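Local atomic coordinates of 3-oxoacyl-(acyl-carrier protein) synthase II (Thermus thermophilus, PDB entry 1J3N), a protein that catalyses, as a homodimeric beta-ketoacyl-ACP synthase of the thiolase superfamily, the condensation step that lengthens acyl chains carried on acyl-carrier protein in fatty acid synthesis. Residues G107-W112 with A191-A196; A180-A185 with V237-E242; M195-F200 with F227-G232; G248-A253 with A354-V359. All blocks are in the same frame, centred on the assembly; numbering follows the deposited sequence.

Interaction 1: G107-W112 with A191-A196; sequences GGMETW and AITPMA
Met109 and Ala191 bring the backbones closest, their CA atoms 5.6 Å apart, where the first turn of helix 109-122 faces the loop that leads into helix 194-202. Met109 contributes the largest share of the contact. Its CG, anti to the backbone N (chi1 -165°), is directed at the loop, and bends at chi2 and chi3 then fold the thioether along the start of the second helix. Met109 CG lies 3.2 Å from Thr193 OG1 and 4.0 Å from Ala196 CB, while Met109 CE at the far end reaches Met195 CG at 3.8 Å, the two methionine chains crossing at about a right angle. Both segments are helix starts: Gly108 is the N-cap of helix 109-122 and Thr193 that of helix 194-202. Thr193 OG1 accepts a weak capping bond from Ala196 N at 3.4 Å, and the same oxygen is hydrogen-bonded to Glu113 OE1, a carboxylate oxygen that also takes Met195 N. The threonine turns its other branch, Thr193 CG2, to the aliphatic part of Glu110, whose CG is 3.8 Å away. Beyond that apolar touch the Glu110 chain runs extended to a polar end: Glu110 OE2 forms a salt bridge with Arg70 and accepts from a water, 2.8 Å away, which donates its second hydrogen to Ile192 O, linking the segments where no direct hydrogen bond does. The site borders the dimer interface, with Met109 packing on Trp112 of the second subunit and Met195 on Ile127 of that subunit.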
loop_
_atom_site.group_PDB
_atom_site.type_symbol
_atom_site.label_atom_id
_atom_site.label_comp_id
_atom_site.label_asym_id
_atom_site.label_seq_id
_atom_site.Cartn_x
_atom_site.Cartn_y
_atom_site.Cartn_z
ATOM N N GLY A 107 -5.055 7.363 5.757
ATOM C CA GLY A 107 -5.234 6.552 6.949
ATOM C C GLY A 107 -5.939 7.303 8.065
ATOM O O GLY A 107 -6.831 8.103 7.803
ATOM N N GLY A 108 -5.522 7.070 9.306
ATOM C CA GLY A 108 -6.160 7.709 10.448
ATOM C C GLY A 108 -5.873 9.178 10.696
ATOM O O GLY A 108 -5.239 9.535 11.690
ATOM N N MET A 109 -6.368 10.031 9.810
ATOM C CA MET A 109 -6.170 11.472 9.914
ATOM C C MET A 109 -6.656 12.070 11.250
ATOM O O MET A 109 -5.947 12.862 11.868
ATOM C CB MET A 109 -6.878 12.162 8.745
ATOM C CG MET A 109 -6.468 13.611 8.507
ATOM S SD MET A 109 -4.715 13.806 8.104
ATOM C CE MET A 109 -4.269 15.062 9.301
ATOM N N GLU A 110 -7.856 11.704 11.697
ATOM C CA GLU A 110 -8.364 12.238 12.962
ATOM C C GLU A 110 -7.496 11.781 14.129
ATOM O O GLU A 110 -7.207 12.556 15.045
ATOM C CB GLU A 110 -9.811 11.799 13.214
ATOM C CG GLU A 110 -10.835 12.314 12.211
ATOM C CD GLU A 110 -12.272 12.104 12.684
ATOM O OE1 GLU A 110 -12.553 11.109 13.394
ATOM O OE2 GLU A 110 -13.128 12.936 12.338
ATOM N N THR A 111 -7.075 10.519 14.086
ATOM C CA THR A 111 -6.237 9.954 15.135
ATOM C C THR A 111 -4.897 10.675 15.187
ATOM O O THR A 111 -4.353 10.930 16.265
ATOM C CB THR A 111 -6.007 8.436 14.905
ATOM O OG1 THR A 111 -7.252 7.743 15.040
ATOM C CG2 THR A 111 -5.010 7.880 15.920
ATOM N N TRP A 112 -4.367 11.014 14.018
ATOM C CA TRP A 112 -3.098 11.720 13.952
ATOM C C TRP A 112 -3.191 13.065 14.672
ATOM O O TRP A 112 -2.272 13.454 15.393
ATOM C CB TRP A 112 -2.677 11.944 12.495
ATOM C CG TRP A 112 -1.765 10.875 11.938
ATOM C CD1 TRP A 112 -2.066 9.950 10.975
ATOM C CD2 TRP A 112 -0.382 10.678 12.265
ATOM N NE1 TRP A 112 -0.951 9.194 10.677
ATOM C CE2 TRP A 112 0.094 9.620 11.456
ATOM C CE3 TRP A 112 0.498 11.293 13.164
ATOM C CZ2 TRP A 112 1.422 9.167 11.514
ATOM C CZ3 TRP A 112 1.821 10.841 13.225
ATOM C CH2 TRP A 112 2.266 9.788 12.402
ATOM N N ALA A 191 -10.490 12.072 5.621
ATOM C CA ALA A 191 -9.594 13.197 5.834
ATOM C C ALA A 191 -10.238 14.585 5.912
ATOM O O ALA A 191 -9.570 15.603 5.683
ATOM C CB ALA A 191 -8.512 13.188 4.765
ATOM N N ILE A 192 -11.526 14.642 6.220
ATOM C CA ILE A 192 -12.177 15.935 6.358
ATOM C C ILE A 192 -11.839 16.393 7.772
ATOM O O ILE A 192 -12.615 16.202 8.715
ATOM C CB ILE A 192 -13.708 15.834 6.165
ATOM C CG1 ILE A 192 -14.011 15.405 4.722
ATOM C CG2 ILE A 192 -14.367 17.183 6.463
ATOM C CD1 ILE A 192 -15.502 15.384 4.357
ATOM N N THR A 193 -10.638 16.950 7.908
ATOM C CA THR A 193 -10.146 17.439 9.186
ATOM C C THR A 193 -9.455 18.788 8.984
ATOM O O THR A 193 -9.100 19.164 7.860
ATOM C CB THR A 193 -9.162 16.423 9.839
ATOM O OG1 THR A 193 -7.920 16.409 9.124
ATOM C CG2 THR A 193 -9.755 15.032 9.823
ATOM N N PRO A 194 -9.271 19.546 10.071
ATOM C CA PRO A 194 -8.624 20.862 9.986
ATOM C C PRO A 194 -7.262 20.821 9.305
ATOM O O PRO A 194 -6.971 21.624 8.410
ATOM C CB PRO A 194 -8.507 21.289 11.449
ATOM C CG PRO A 194 -9.654 20.583 12.116
ATOM C CD PRO A 194 -9.677 19.233 11.454
ATOM N N MET A 195 -6.435 19.871 9.729
ATOM C CA MET A 195 -5.085 19.737 9.193
ATOM C C MET A 195 -4.976 19.281 7.747
ATOM O O MET A 195 -4.068 19.700 7.040
ATOM C CB MET A 195 -4.261 18.805 10.085
ATOM C CG MET A 195 -2.849 18.546 9.580
ATOM S SD MET A 195 -1.843 17.742 10.839
ATOM C CE MET A 195 -0.231 18.337 10.389
ATOM N N ALA A 196 -5.884 18.420 7.307
ATOM C CA ALA A 196 -5.846 17.917 5.932
ATOM C C ALA A 196 -6.395 18.933 4.936
ATOM O O ALA A 196 -5.805 19.162 3.883
ATOM C CB ALA A 196 -6.625 16.623 5.830
HETATM O O HOH W 1 -13.689 13.876 9.773
#

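Interaction 2: A180-A185 with V237-E242; sequences ADLVLA and VLEAYE
With chi1 of -164° at Leu182 and 175° at Val237, each side chain puts a branch (CG and CG1) opposite the backbone N, and Leu182 CD2 comes to 3.5 Å from Val237 CG1 across the strand pair. The other valine branch, Val237 CG2, meets Leu184 CD2 at 3.6 Å, those two side chains running side by side in the same direction. On the same face Leu182 CG also touches the aliphatic Glu239 CG at 3.8 Å. The strands, 182-189 and 232-240, are antiparallel neighbours in the N-terminal half of the thiolase-type fold, their axes here 4.7 Å apart. Val183 and Leu238 form the hydrogen-bonded pair: Leu238 N reaches Val183 O at 2.8 Å in an almost straight bond (177°), in the carbonyl plane, and Val183 N returns to Leu238 O at 2.9 Å. Their side chains lie on the opposite face, against Ala171 of helix 163-176, whereas helix 70-86 covers Leu184 and Val237. A third bond, from Ala240 N to Asp181 O at 2.9 Å, lies beyond the bridged pairs, at the N-cap of helix 241-246. Charged ends are met beyond the pair, Asp181 by Arg2 and Arg97, and Glu239 by His243, Arg247 and Thr7.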
loop_
_atom_site.group_PDB
_atom_site.type_symbol
_atom_site.label_atom_id
_atom_site.label_comp_id
_atom_site.label_asym_id
_atom_site.label_seq_id
_atom_site.Cartn_x
_atom_site.Cartn_y
_atom_site.Cartn_z
ATOM N N ALA A 180 -6.798 -16.471 -4.236
ATOM C CA ALA A 180 -8.078 -16.316 -3.563
ATOM C C ALA A 180 -9.190 -16.508 -4.579
ATOM O O ALA A 180 -8.968 -16.371 -5.784
ATOM C CB ALA A 180 -8.174 -14.915 -2.931
ATOM N N ASP A 181 -10.388 -16.826 -4.095
ATOM C CA ASP A 181 -11.533 -17.014 -4.978
ATOM C C ASP A 181 -12.492 -15.842 -4.882
ATOM O O ASP A 181 -13.245 -15.563 -5.811
ATOM C CB ASP A 181 -12.249 -18.316 -4.637
ATOM C CG ASP A 181 -11.328 -19.497 -4.737
ATOM O OD1 ASP A 181 -10.575 -19.538 -5.732
ATOM O OD2 ASP A 181 -11.351 -20.369 -3.840
ATOM N N LEU A 182 -12.452 -15.156 -3.748
ATOM C CA LEU A 182 -13.307 -14.000 -3.532
ATOM C C LEU A 182 -12.495 -12.980 -2.741
ATOM O O LEU A 182 -11.730 -13.347 -1.851
ATOM C CB LEU A 182 -14.561 -14.427 -2.759
ATOM C CG LEU A 182 -15.765 -13.480 -2.747
ATOM C CD1 LEU A 182 -17.011 -14.222 -2.300
ATOM C CD2 LEU A 182 -15.471 -12.297 -1.832
ATOM N N VAL A 183 -12.645 -11.700 -3.072
ATOM C CA VAL A 183 -11.913 -10.657 -2.368
ATOM C C VAL A 183 -12.741 -9.388 -2.157
ATOM O O VAL A 183 -13.433 -8.930 -3.065
ATOM C CB VAL A 183 -10.612 -10.260 -3.132
ATOM C CG1 VAL A 183 -9.937 -9.075 -2.427
ATOM C CG2 VAL A 183 -9.647 -11.452 -3.204
ATOM N N LEU A 184 -12.689 -8.835 -0.948
ATOM C CA LEU A 184 -13.392 -7.583 -0.680
ATOM C C LEU A 184 -12.299 -6.542 -0.919
ATOM O O LEU A 184 -11.310 -6.496 -0.192
ATOM C CB LEU A 184 -13.895 -7.518 0.769
ATOM C CG LEU A 184 -14.950 -8.515 1.269
ATOM C CD1 LEU A 184 -15.323 -8.155 2.699
ATOM C CD2 LEU A 184 -16.186 -8.489 0.386
ATOM N N ALA A 185 -12.465 -5.728 -1.957
ATOM C CA ALA A 185 -11.460 -4.731 -2.311
ATOM C C ALA A 185 -12.045 -3.351 -2.562
ATOM O O ALA A 185 -13.200 -3.213 -2.967
ATOM C CB ALA A 185 -10.700 -5.191 -3.561
ATOM N N VAL A 237 -17.158 -6.672 -4.027
ATOM C CA VAL A 237 -16.914 -8.098 -3.871
ATOM C C VAL A 237 -16.421 -8.601 -5.231
ATOM O O VAL A 237 -17.174 -8.587 -6.196
ATOM C CB VAL A 237 -18.211 -8.866 -3.498
ATOM C CG1 VAL A 237 -17.942 -10.366 -3.472
ATOM C CG2 VAL A 237 -18.725 -8.406 -2.137
ATOM N N LEU A 238 -15.156 -9.005 -5.320
ATOM C CA LEU A 238 -14.632 -9.535 -6.579
ATOM C C LEU A 238 -14.694 -11.042 -6.391
ATOM O O LEU A 238 -14.429 -11.546 -5.302
ATOM C CB LEU A 238 -13.197 -9.077 -6.830
ATOM C CG LEU A 238 -12.968 -7.575 -7.000
ATOM C CD1 LEU A 238 -11.596 -7.370 -7.641
ATOM C CD2 LEU A 238 -14.054 -6.952 -7.873
ATOM N N GLU A 239 -15.041 -11.760 -7.450
ATOM C CA GLU A 239 -15.227 -13.198 -7.342
ATOM C C GLU A 239 -14.888 -13.919 -8.636
ATOM O O GLU A 239 -15.153 -13.416 -9.734
ATOM C CB GLU A 239 -16.699 -13.444 -6.995
ATOM C CG GLU A 239 -17.033 -14.670 -6.174
ATOM C CD GLU A 239 -18.537 -14.764 -5.899
ATOM O OE1 GLU A 239 -19.186 -13.708 -5.733
ATOM O OE2 GLU A 239 -19.071 -15.887 -5.844
ATOM N N ALA A 240 -14.298 -15.099 -8.508
ATOM C CA ALA A 240 -13.966 -15.898 -9.676
ATOM C C ALA A 240 -15.318 -16.225 -10.307
ATOM O O ALA A 240 -16.271 -16.550 -9.595
ATOM C CB ALA A 240 -13.251 -17.176 -9.249
ATOM N N TYR A 241 -15.406 -16.115 -11.629
ATOM C CA TYR A 241 -16.655 -16.383 -12.348
ATOM C C TYR A 241 -17.297 -17.712 -11.962
ATOM O O TYR A 241 -18.515 -17.793 -11.770
ATOM C CB TYR A 241 -16.411 -16.385 -13.855
ATOM C CG TYR A 241 -17.614 -16.840 -14.649
ATOM C CD1 TYR A 241 -18.723 -16.012 -14.808
ATOM C CD2 TYR A 241 -17.655 -18.115 -15.221
ATOM C CE1 TYR A 241 -19.845 -16.438 -15.516
ATOM C CE2 TYR A 241 -18.773 -18.550 -15.929
ATOM C CZ TYR A 241 -19.864 -17.707 -16.073
ATOM O OH TYR A 241 -20.981 -18.131 -16.768
ATOM N N GLU A 242 -16.469 -18.750 -11.868
ATOM C CA GLU A 242 -16.930 -20.086 -11.515
ATOM C C GLU A 242 -17.595 -20.105 -10.144
ATOM O O GLU A 242 -18.664 -20.695 -9.960
ATOM C CB GLU A 242 -15.749 -21.058 -11.527
ATOM C CG GLU A 242 -15.137 -21.281 -12.906
ATOM C CD GLU A 242 -16.084 -21.980 -13.863
ATOM O OE1 GLU A 242 -16.535 -23.100 -13.538
ATOM O OE2 GLU A 242 -16.374 -21.417 -14.940
#

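Interaction 3: M195-F200 with F227-G232; sequences MAIGAF and FVMGEG
Phe200 and Phe227 supply the aromatic part of this contact, an offset edge-to-face pair in which the edge of Phe227 is directed toward the face of Phe200. The ring centroids are 5.9 Å apart and the planes meet at 67°; the nearest atoms are Phe227 CZ and Phe200 CD1, at 4.1 Å. Phe227 CG sits between the backbone N and the carbonyl carbon (chi1 70°), an orientation that brings the ring round to helix 194-202. The remaining contacts are apolar and converge on Met229. Its chain runs out extended from the loop and bends only at the thioether (chi3 -86°), placing Met229 CE obliquely by the Phe200 ring, 3.5 Å from Phe200 CD2; the two side chains cross at about a right angle. Met229 CE also lies 4.0 Å from Ala196 CB, one helical turn earlier, while Met229 SD touches Ile197 CG1 at 4.0 Å. The thioether thus touches Ala196, Ile197 and Phe200 on one side of the helix. No hydrogen bond joins the segments: the loop is held from other directions, Val228 and Gly230 by backbone bonds to His338 and Met229 by one to Ala50. Phe227 also meets the His338 ring, and Phe200 packs on Ile132 of the second subunit. The arrangement is that of a helix at the dimer interface of a thiolase-fold condensing enzyme, resting on the loop that leads into core strand 232-240.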
loop_
_atom_site.group_PDB
_atom_site.type_symbol
_atom_site.label_atom_id
_atom_site.label_comp_id
_atom_site.label_asym_id
_atom_site.label_seq_id
_atom_site.Cartn_x
_atom_site.Cartn_y
_atom_site.Cartn_z
ATOM N N MET A 195 -6.435 19.871 9.729
ATOM C CA MET A 195 -5.085 19.737 9.193
ATOM C C MET A 195 -4.976 19.281 7.747
ATOM O O MET A 195 -4.068 19.700 7.040
ATOM C CB MET A 195 -4.261 18.805 10.085
ATOM C CG MET A 195 -2.849 18.546 9.580
ATOM S SD MET A 195 -1.843 17.742 10.839
ATOM C CE MET A 195 -0.231 18.337 10.389
ATOM N N ALA A 196 -5.884 18.420 7.307
ATOM C CA ALA A 196 -5.846 17.917 5.932
ATOM C C ALA A 196 -6.395 18.933 4.936
ATOM O O ALA A 196 -5.805 19.162 3.883
ATOM C CB ALA A 196 -6.625 16.623 5.830
ATOM N N ILE A 197 -7.536 19.528 5.256
ATOM C CA ILE A 197 -8.106 20.519 4.363
ATOM C C ILE A 197 -7.188 21.733 4.387
ATOM O O ILE A 197 -7.027 22.428 3.384
ATOM C CB ILE A 197 -9.539 20.904 4.792
ATOM C CG1 ILE A 197 -10.455 19.683 4.625
ATOM C CG2 ILE A 197 -10.048 22.081 3.951
ATOM C CD1 ILE A 197 -11.922 19.945 4.856
ATOM N N GLY A 198 -6.573 21.973 5.538
ATOM C CA GLY A 198 -5.656 23.094 5.650
ATOM C C GLY A 198 -4.456 22.871 4.746
ATOM O O GLY A 198 -4.038 23.768 4.011
ATOM N N ALA A 199 -3.909 21.661 4.796
ATOM C CA ALA A 199 -2.750 21.286 3.989
ATOM C C ALA A 199 -3.016 21.385 2.484
ATOM O O ALA A 199 -2.192 21.911 1.734
ATOM C CB ALA A 199 -2.315 19.877 4.351
ATOM N N PHE A 200 -4.160 20.866 2.044
ATOM C CA PHE A 200 -4.517 20.914 0.629
ATOM C C PHE A 200 -4.862 22.345 0.219
ATOM O O PHE A 200 -4.743 22.706 -0.951
ATOM C CB PHE A 200 -5.704 19.985 0.343
ATOM C CG PHE A 200 -5.322 18.539 0.189
ATOM C CD1 PHE A 200 -4.675 18.096 -0.962
ATOM C CD2 PHE A 200 -5.610 17.619 1.191
ATOM C CE1 PHE A 200 -4.320 16.754 -1.117
ATOM C CE2 PHE A 200 -5.259 16.273 1.049
ATOM C CZ PHE A 200 -4.614 15.841 -0.108
ATOM N N PHE A 227 -10.254 20.928 -6.772
ATOM C CA PHE A 227 -11.255 19.964 -6.344
ATOM C C PHE A 227 -11.851 20.201 -4.961
ATOM O O PHE A 227 -11.447 21.114 -4.233
ATOM C CB PHE A 227 -10.710 18.524 -6.479
ATOM C CG PHE A 227 -9.635 18.159 -5.497
ATOM C CD1 PHE A 227 -9.956 17.792 -4.195
ATOM C CD2 PHE A 227 -8.302 18.133 -5.888
ATOM C CE1 PHE A 227 -8.967 17.399 -3.300
ATOM C CE2 PHE A 227 -7.310 17.744 -5.002
ATOM C CZ PHE A 227 -7.646 17.376 -3.703
ATOM N N VAL A 228 -12.858 19.398 -4.635
ATOM C CA VAL A 228 -13.534 19.482 -3.349
ATOM C C VAL A 228 -13.226 18.164 -2.664
ATOM O O VAL A 228 -13.304 17.105 -3.288
ATOM C CB VAL A 228 -15.066 19.629 -3.520
ATOM C CG1 VAL A 228 -15.746 19.726 -2.150
ATOM C CG2 VAL A 228 -15.375 20.866 -4.344
ATOM N N MET A 229 -12.851 18.217 -1.392
ATOM C CA MET A 229 -12.533 16.978 -0.697
ATOM C C MET A 229 -13.807 16.292 -0.250
ATOM O O MET A 229 -14.703 16.926 0.303
ATOM C CB MET A 229 -11.648 17.228 0.524
ATOM C CG MET A 229 -11.067 15.929 1.095
ATOM S SD MET A 229 -10.421 16.098 2.771
ATOM C CE MET A 229 -8.753 16.679 2.443
ATOM N N GLY A 230 -13.874 14.990 -0.504
ATOM C CA GLY A 230 -15.025 14.203 -0.115
ATOM C C GLY A 230 -14.532 13.111 0.808
ATOM O O GLY A 230 -13.334 12.979 1.035
ATOM N N GLU A 231 -15.446 12.337 1.364
ATOM C CA GLU A 231 -15.061 11.261 2.256
ATOM C C GLU A 231 -15.969 10.094 1.933
ATOM O O GLU A 231 -16.981 10.255 1.241
ATOM C CB GLU A 231 -15.246 11.672 3.721
ATOM C CG GLU A 231 -16.689 11.662 4.189
ATOM C CD GLU A 231 -16.848 12.162 5.610
ATOM O OE1 GLU A 231 -15.913 11.965 6.419
ATOM O OE2 GLU A 231 -17.915 12.737 5.925
ATOM N N GLY A 232 -15.607 8.923 2.429
ATOM C CA GLY A 232 -16.421 7.754 2.184
ATOM C C GLY A 232 -15.583 6.524 1.923
ATOM O O GLY A 232 -14.376 6.500 2.192
#

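Interaction 4: G248-A253 with A354-V359; sequences GARIYA and ALYHGV
The last turn of helix 343-357 packs here against the connection between helix 241-246 and strand 253-262, close to where the N-terminal and C-terminal halves of the thiolase-type fold meet. Tyr356 and Tyr252 form the centre as a T-shaped (edge-to-face) pair. The edge of Tyr252 points at the face of Tyr356, with planes at 72° and centroids 4.8 Å apart, and Tyr252 CD1 lies over the middle of the Tyr356 ring, 3.6 Å from Tyr356 CG. Tyr356 CG is anti to the backbone N (chi1 -178°), which sends the ring from the helix across the connection; Tyr356 CB rests 3.5 Å from Tyr252 O. Beside this pair, Leu355 CD1 touches Ala253 CB at 4.1 Å. Outside the two segments Asp85 holds the polar groups, its OD2 bonded to Tyr252 OH and its backbone O to Arg250 NH2. The bent Arg250 chain lays its guanidinium over Tyr252, with Tyr252 CZ above its centre and the Tyr356 hydroxyl at its edge, near its plane, but without a hydrogen bond. The guanidinium and Tyr356 ring planes stand 74° apart, and Arg250 CD makes the closest approach to Tyr356 OH, at 3.4 Å.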
loop_
_atom_site.group_PDB
_atom_site.type_symbol
_atom_site.label_atom_id
_atom_site.label_comp_id
_atom_site.label_asym_id
_atom_site.label_seq_id
_atom_site.Cartn_x
_atom_site.Cartn_y
_atom_site.Cartn_z
ATOM N N GLY A 248 -25.115 -19.144 -7.956
ATOM C CA GLY A 248 -26.204 -18.401 -8.565
ATOM C C GLY A 248 -26.206 -16.900 -8.320
ATOM O O GLY A 248 -27.270 -16.272 -8.301
ATOM N N ALA A 249 -25.013 -16.324 -8.169
ATOM C CA ALA A 249 -24.849 -14.900 -7.894
ATOM C C ALA A 249 -25.306 -13.927 -8.976
ATOM O O ALA A 249 -25.272 -14.221 -10.167
ATOM C CB ALA A 249 -23.395 -14.619 -7.563
ATOM N N ARG A 250 -25.736 -12.751 -8.542
ATOM C CA ARG A 250 -26.145 -11.719 -9.478
ATOM C C ARG A 250 -24.825 -11.067 -9.859
ATOM O O ARG A 250 -24.079 -10.612 -8.989
ATOM C CB ARG A 250 -27.067 -10.701 -8.798
ATOM C CG ARG A 250 -27.525 -9.571 -9.719
ATOM C CD ARG A 250 -26.781 -8.263 -9.466
ATOM N NE ARG A 250 -27.242 -7.622 -8.237
ATOM C CZ ARG A 250 -26.787 -7.903 -7.020
ATOM N NH1 ARG A 250 -25.836 -8.814 -6.852
ATOM N NH2 ARG A 250 -27.301 -7.286 -5.963
ATOM N N ILE A 251 -24.522 -11.047 -11.149
ATOM C CA ILE A 251 -23.276 -10.458 -11.621
ATOM C C ILE A 251 -23.535 -9.088 -12.242
ATOM O O ILE A 251 -24.340 -8.949 -13.164
ATOM C CB ILE A 251 -22.601 -11.399 -12.638
ATOM C CG1 ILE A 251 -22.205 -12.695 -11.932
ATOM C CG2 ILE A 251 -21.401 -10.728 -13.278
ATOM C CD1 ILE A 251 -21.727 -13.779 -12.865
ATOM N N TYR A 252 -22.852 -8.075 -11.717
ATOM C CA TYR A 252 -23.012 -6.711 -12.196
ATOM C C TYR A 252 -22.236 -6.460 -13.478
ATOM O O TYR A 252 -22.690 -5.725 -14.361
ATOM C CB TYR A 252 -22.543 -5.731 -11.130
ATOM C CG TYR A 252 -23.464 -5.620 -9.946
ATOM C CD1 TYR A 252 -24.725 -5.032 -10.074
ATOM C CD2 TYR A 252 -23.058 -6.044 -8.684
ATOM C CE1 TYR A 252 -25.551 -4.857 -8.969
ATOM C CE2 TYR A 252 -23.875 -5.877 -7.574
ATOM C CZ TYR A 252 -25.116 -5.279 -7.723
ATOM O OH TYR A 252 -25.908 -5.071 -6.616
ATOM N N ALA A 253 -21.060 -7.068 -13.563
ATOM C CA ALA A 253 -20.189 -6.922 -14.722
ATOM C C ALA A 253 -18.925 -7.742 -14.514
ATOM O O ALA A 253 -18.741 -8.384 -13.475
ATOM C CB ALA A 253 -19.816 -5.457 -14.914
ATOM N N ALA A 354 -23.302 1.752 -14.252
ATOM C CA ALA A 354 -23.686 2.272 -15.561
ATOM C C ALA A 354 -23.793 1.136 -16.586
ATOM O O ALA A 354 -24.652 1.174 -17.461
ATOM C CB ALA A 354 -22.681 3.307 -16.038
ATOM N N LEU A 355 -22.915 0.141 -16.481
ATOM C CA LEU A 355 -22.938 -0.998 -17.402
ATOM C C LEU A 355 -24.138 -1.891 -17.125
ATOM O O LEU A 355 -24.873 -2.280 -18.034
ATOM C CB LEU A 355 -21.664 -1.837 -17.258
ATOM C CG LEU A 355 -20.329 -1.282 -17.758
ATOM C CD1 LEU A 355 -19.210 -2.220 -17.341
ATOM C CD2 LEU A 355 -20.362 -1.137 -19.265
ATOM N N TYR A 356 -24.312 -2.222 -15.851
ATOM C CA TYR A 356 -25.395 -3.072 -15.375
ATOM C C TYR A 356 -26.796 -2.492 -15.646
ATOM O O TYR A 356 -27.687 -3.194 -16.127
ATOM C CB TYR A 356 -25.201 -3.291 -13.873
ATOM C CG TYR A 356 -26.215 -4.195 -13.219
ATOM C CD1 TYR A 356 -26.166 -5.575 -13.397
ATOM C CD2 TYR A 356 -27.225 -3.667 -12.417
ATOM C CE1 TYR A 356 -27.098 -6.413 -12.791
ATOM C CE2 TYR A 356 -28.167 -4.495 -11.804
ATOM C CZ TYR A 356 -28.098 -5.868 -11.996
ATOM O OH TYR A 356 -29.032 -6.692 -11.401
ATOM N N HIS A 357 -26.985 -1.212 -15.335
ATOM C CA HIS A 357 -28.278 -0.538 -15.509
ATOM C C HIS A 357 -28.530 0.044 -16.903
ATOM O O HIS A 357 -29.665 0.385 -17.242
ATOM C CB HIS A 357 -28.421 0.590 -14.483
ATOM C CG HIS A 357 -28.496 0.123 -13.062
ATOM N ND1 HIS A 357 -29.526 -0.662 -12.589
ATOM C CD2 HIS A 357 -27.692 0.368 -12.000
ATOM C CE1 HIS A 357 -29.356 -0.875 -11.296
ATOM N NE2 HIS A 357 -28.251 -0.260 -10.914
ATOM N N GLY A 358 -27.478 0.173 -17.705
ATOM C CA GLY A 358 -27.647 0.720 -19.037
ATOM C C GLY A 358 -27.955 2.206 -19.062
ATOM O O GLY A 358 -28.638 2.690 -19.970
ATOM N N VAL A 359 -27.470 2.932 -18.060
ATOM C CA VAL A 359 -27.668 4.376 -17.986
ATOM C C VAL A 359 -26.324 4.963 -17.573
ATOM O O VAL A 359 -25.649 4.432 -16.684
ATOM C CB VAL A 359 -28.731 4.784 -16.933
ATOM C CG1 VAL A 359 -28.842 6.306 -16.884
ATOM C CG2 VAL A 359 -30.091 4.177 -17.277
#

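From the N terminus, the chain first enters interaction 1 at 107-112 and then strand 182-189 in interaction 2, before 191-196 closes the first loop; the two contacts therefore cross. Helix 194-202 continues directly into interaction 3, which shares Met195 and Ala196 with interaction 1 and closes at 227-232, within the span that interaction 2 closes at 237-242. Interactions 1 and 3 touch, with centres 9 Å apart, and both reach the second subunit. Interaction 2 joins core strands about 31 Å from interaction 1, centre to centre. Interaction 4 follows in series, tying 248-253 to helix 343-357; Tyr241 packs on Ile251 between it and interaction 2.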